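Local coordinates for protein aryl acylamidase (bacterium CSBL00001, PDB 4YJ6) that probably hydrolyses aryl acylamides, as a bacterial member of the amidase signature family of enzymes, at residues Ser133-Phe138 / Asp354-Trp359. Numbering follows the deposited sequence.
Sequences SPVYGF and DALMKW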
ATOM      1  N   SER A 133      -6.073  -9.498  -0.727  1.00 13.24           N
ATOM      2  CA  SER A 133      -5.953  -8.607  -1.891  1.00 15.12           C
ATOM      3  C   SER A 133      -7.037  -9.046  -2.884  1.00 13.90           C
ATOM      4  O   SER A 133      -7.434 -10.215  -2.878  1.00 13.07           O
ATOM      5  CB  SER A 133      -4.536  -8.777  -2.530  1.00 13.98           C
ATOM      6  OG  SER A 133      -4.429  -8.182  -3.846  1.00 13.68           O
ATOM      7  N   PRO A 134      -7.510  -8.123  -3.744  1.00 13.74           N
ATOM      8  CA  PRO A 134      -8.320  -8.498  -4.902  1.00 13.54           C
ATOM      9  C   PRO A 134      -7.484  -9.274  -5.915  1.00 13.74           C
ATOM     10  O   PRO A 134      -6.236  -9.228  -5.908  1.00 13.62           O
ATOM     11  CB  PRO A 134      -8.705  -7.140  -5.512  1.00 12.81           C
ATOM     12  CG  PRO A 134      -7.494  -6.275  -5.212  1.00 12.86           C
ATOM     13  CD  PRO A 134      -7.143  -6.691  -3.771  1.00 13.12           C
ATOM     14  N   VAL A 135      -8.164  -9.996  -6.790  1.00 12.98           N
ATOM     15  CA  VAL A 135      -7.499 -10.871  -7.744  1.00 14.12           C
ATOM     16  C   VAL A 135      -6.514 -10.083  -8.597  1.00 13.43           C
ATOM     17  O   VAL A 135      -6.863  -9.072  -9.180  1.00 13.46           O
ATOM     18  CB  VAL A 135      -8.530 -11.596  -8.659  1.00 14.87           C
ATOM     19  CG1 VAL A 135      -7.830 -12.275  -9.840  1.00 14.73           C
ATOM     20  CG2 VAL A 135      -9.390 -12.593  -7.823  1.00 16.49           C
ATOM     21  N   TYR A 136      -5.270 -10.556  -8.630  1.00 12.81           N
ATOM     22  CA  TYR A 136      -4.197  -9.938  -9.420  1.00 14.89           C
ATOM     23  C   TYR A 136      -3.995  -8.453  -9.076  1.00 13.89           C
ATOM     24  O   TYR A 136      -3.381  -7.708  -9.853  1.00 14.06           O
ATOM     25  CB  TYR A 136      -4.448 -10.114 -10.936  1.00 13.59           C
ATOM     26  CG  TYR A 136      -3.903 -11.413 -11.513  1.00 13.30           C
ATOM     27  CD1 TYR A 136      -2.547 -11.665 -11.489  1.00 14.76           C
ATOM     28  CD2 TYR A 136      -4.747 -12.383 -12.094  1.00 13.09           C
ATOM     29  CE1 TYR A 136      -2.020 -12.844 -12.022  1.00 15.56           C
ATOM     30  CE2 TYR A 136      -4.234 -13.557 -12.628  1.00 15.68           C
ATOM     31  CZ  TYR A 136      -2.875 -13.783 -12.583  1.00 15.03           C
ATOM     32  OH  TYR A 136      -2.322 -14.935 -13.098  1.00 16.20           O
ATOM     33  N   GLY A 137      -4.441  -8.043  -7.892  1.00 12.96           N
ATOM     34  CA  GLY A 137      -4.321  -6.641  -7.483  1.00 13.34           C
ATOM     35  C   GLY A 137      -5.145  -5.671  -8.336  1.00 13.68           C
ATOM     36  O   GLY A 137      -4.974  -4.469  -8.219  1.00 14.71           O
ATOM     37  N   PHE A 138      -6.061  -6.183  -9.163  1.00 13.50           N
ATOM     38  CA  PHE A 138      -6.540  -5.375 -10.308  1.00 13.59           C
ATOM     39  C   PHE A 138      -7.792  -4.556  -9.940  1.00 12.78           C
ATOM     40  O   PHE A 138      -8.823  -4.611 -10.628  1.00 14.27           O
ATOM     41  CB  PHE A 138      -6.759  -6.274 -11.551  1.00 14.47           C
ATOM     42  CG  PHE A 138      -6.476  -5.583 -12.882  1.00 15.64           C
ATOM     43  CD1 PHE A 138      -7.333  -4.620 -13.385  1.00 20.00           C
ATOM     44  CD2 PHE A 138      -5.382  -5.934 -13.643  1.00 20.36           C
ATOM     45  CE1 PHE A 138      -7.066  -3.989 -14.636  1.00 18.42           C
ATOM     46  CE2 PHE A 138      -5.109  -5.295 -14.870  1.00 21.73           C
ATOM     47  CZ  PHE A 138      -5.968  -4.322 -15.347  1.00 18.71           C
ATOM     48  N   ASP A 354     -14.877 -10.756 -14.533  1.00 18.27           N
ATOM     49  CA  ASP A 354     -15.116 -10.376 -15.909  1.00 20.83           C
ATOM     50  C   ASP A 354     -14.370  -9.092 -16.298  1.00 15.68           C
ATOM     51  O   ASP A 354     -13.868  -9.002 -17.405  1.00 18.73           O
ATOM     52  CB  ASP A 354     -16.620 -10.175 -16.141  1.00 20.32           C
ATOM     53  CG  ASP A 354     -17.395 -11.497 -16.217  1.00 27.66           C
ATOM     54  OD1 ASP A 354     -16.769 -12.587 -16.177  1.00 24.38           O
ATOM     55  OD2 ASP A 354     -18.644 -11.435 -16.339  1.00 32.18           O
ATOM     56  N   ALA A 355     -14.335  -8.098 -15.406  1.00 17.16           N
ATOM     57  CA  ALA A 355     -13.720  -6.800 -15.704  1.00 19.36           C
ATOM     58  C   ALA A 355     -12.229  -6.940 -15.960  1.00 17.42           C
ATOM     59  O   ALA A 355     -11.650  -6.207 -16.747  1.00 17.89           O
ATOM     60  CB  ALA A 355     -13.963  -5.805 -14.550  1.00 22.88           C
ATOM     61  N   LEU A 356     -11.607  -7.886 -15.258  1.00 15.80           N
ATOM     62  CA  LEU A 356     -10.199  -8.178 -15.482  1.00 17.56           C
ATOM     63  C   LEU A 356     -10.001  -8.947 -16.786  1.00 15.63           C
ATOM     64  O   LEU A 356      -9.120  -8.632 -17.564  1.00 15.98           O
ATOM     65  CB  LEU A 356      -9.632  -8.984 -14.299  1.00 16.15           C
ATOM     66  CG  LEU A 356      -8.198  -9.502 -14.500  1.00 18.58           C
ATOM     67  CD1 LEU A 356      -7.266  -8.427 -14.989  1.00 22.32           C
ATOM     68  CD2 LEU A 356      -7.691 -10.087 -13.160  1.00 20.21           C
HETATM   69  N   MSE A 357     -10.848  -9.941 -17.045  1.00 14.62           N
HETATM   70  CA  MSE A 357     -10.718 -10.708 -18.278  1.00 18.20           C
HETATM   71  C   MSE A 357     -10.866  -9.778 -19.481  1.00 14.51           C
HETATM   72  O   MSE A 357     -10.284 -10.009 -20.531  1.00 16.14           O
HETATM   73  CB  MSE A 357     -11.753 -11.851 -18.323  1.00 18.89           C
HETATM   74  CG  MSE A 357     -11.526 -12.850 -19.433  1.00 22.79           C
HETATM   75 SE   MSE A 357      -9.823 -13.852 -19.186  1.00 48.06          SE
HETATM   76  CE  MSE A 357     -10.322 -15.129 -17.781  1.00 34.05           C
ATOM     77  N   LYS A 358     -11.642  -8.707 -19.344  1.00 15.87           N
ATOM     78  CA  LYS A 358     -11.725  -7.735 -20.437  1.00 16.58           C
ATOM     79  C   LYS A 358     -10.328  -7.254 -20.843  1.00 17.48           C
ATOM     80  O   LYS A 358      -9.984  -7.222 -22.026  1.00 17.45           O
ATOM     81  CB  LYS A 358     -12.563  -6.537 -20.006  1.00 16.59           C
ATOM     82  CG  LYS A 358     -12.539  -5.375 -20.999  1.00 17.84           C
ATOM     83  CD  LYS A 358     -13.352  -4.209 -20.446  1.00 21.97           C
ATOM     84  CE  LYS A 358     -12.655  -3.554 -19.252  1.00 22.72           C
ATOM     85  NZ  LYS A 358     -13.182  -2.177 -18.973  1.00 23.06           N
ATOM     86  N   TRP A 359      -9.523  -6.880 -19.849  1.00 15.33           N
ATOM     87  CA  TRP A 359      -8.181  -6.339 -20.143  1.00 14.50           C
ATOM     88  C   TRP A 359      -7.234  -7.452 -20.575  1.00 14.86           C
ATOM     89  O   TRP A 359      -6.361  -7.242 -21.437  1.00 15.41           O
ATOM     90  CB  TRP A 359      -7.639  -5.615 -18.908  1.00 15.19           C
ATOM     91  CG  TRP A 359      -8.388  -4.362 -18.642  1.00 15.39           C
ATOM     92  CD1 TRP A 359      -9.235  -4.114 -17.616  1.00 15.27           C
ATOM     93  CD2 TRP A 359      -8.368  -3.176 -19.449  1.00 16.00           C
ATOM     94  NE1 TRP A 359      -9.735  -2.824 -17.715  1.00 15.12           N
ATOM     95  CE2 TRP A 359      -9.228  -2.242 -18.844  1.00 16.98           C
ATOM     96  CE3 TRP A 359      -7.703  -2.828 -20.627  1.00 17.79           C
ATOM     97  CZ2 TRP A 359      -9.442  -0.961 -19.376  1.00 16.54           C
ATOM     98  CZ3 TRP A 359      -7.901  -1.569 -21.154  1.00 17.41           C
ATOM     99  CH2 TRP A 359      -8.767  -0.647 -20.524  1.00 17.04           C
TER
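Leu356 lies against the side chains of Val135, Tyr136 and Phe138 and parts its two methyls between different neighbours. Leu356 CD1 sits over one face of the Phe138 ring, 3.7 Å from the ring centroid and 24° off the ring normal, a CH-pi contact; the closest approach of Leu356 CD1 is 3.4 Å, to Phe138 CD2. With CG anti to the backbone N (chi1 173°), the leucine extends far enough for Leu356 CD2 to meet Tyr136 CD2 at 3.9 Å and Val135 CG1 at 4.0 Å. A forked apolar end suits this place, because one methyl can lie on the Phe138 face while the other meets Tyr136 and Val135. In the amidase fold the loop follows strand 126-131, and the contact joins it to helix 354-363, with helix 315-339 adding Ile326 against Phe138 and Ser333 as hydrogen-bonding partner of Tyr136 OH. Packing is looser toward Trp359: its five-membered ring lies nearly parallel to the Phe138 ring, at 25°, but slid aside, with centroids 5.4 Å apart and Trp359 CD1 3.7 Å from Phe138 CE1. An alanine in place of Phe138 is likely to leave the leucine methyl without its aromatic face and open a gap beside the indole. On the solvent side of the helix, Asp354 and Lys358 are exposed, places suited to charge.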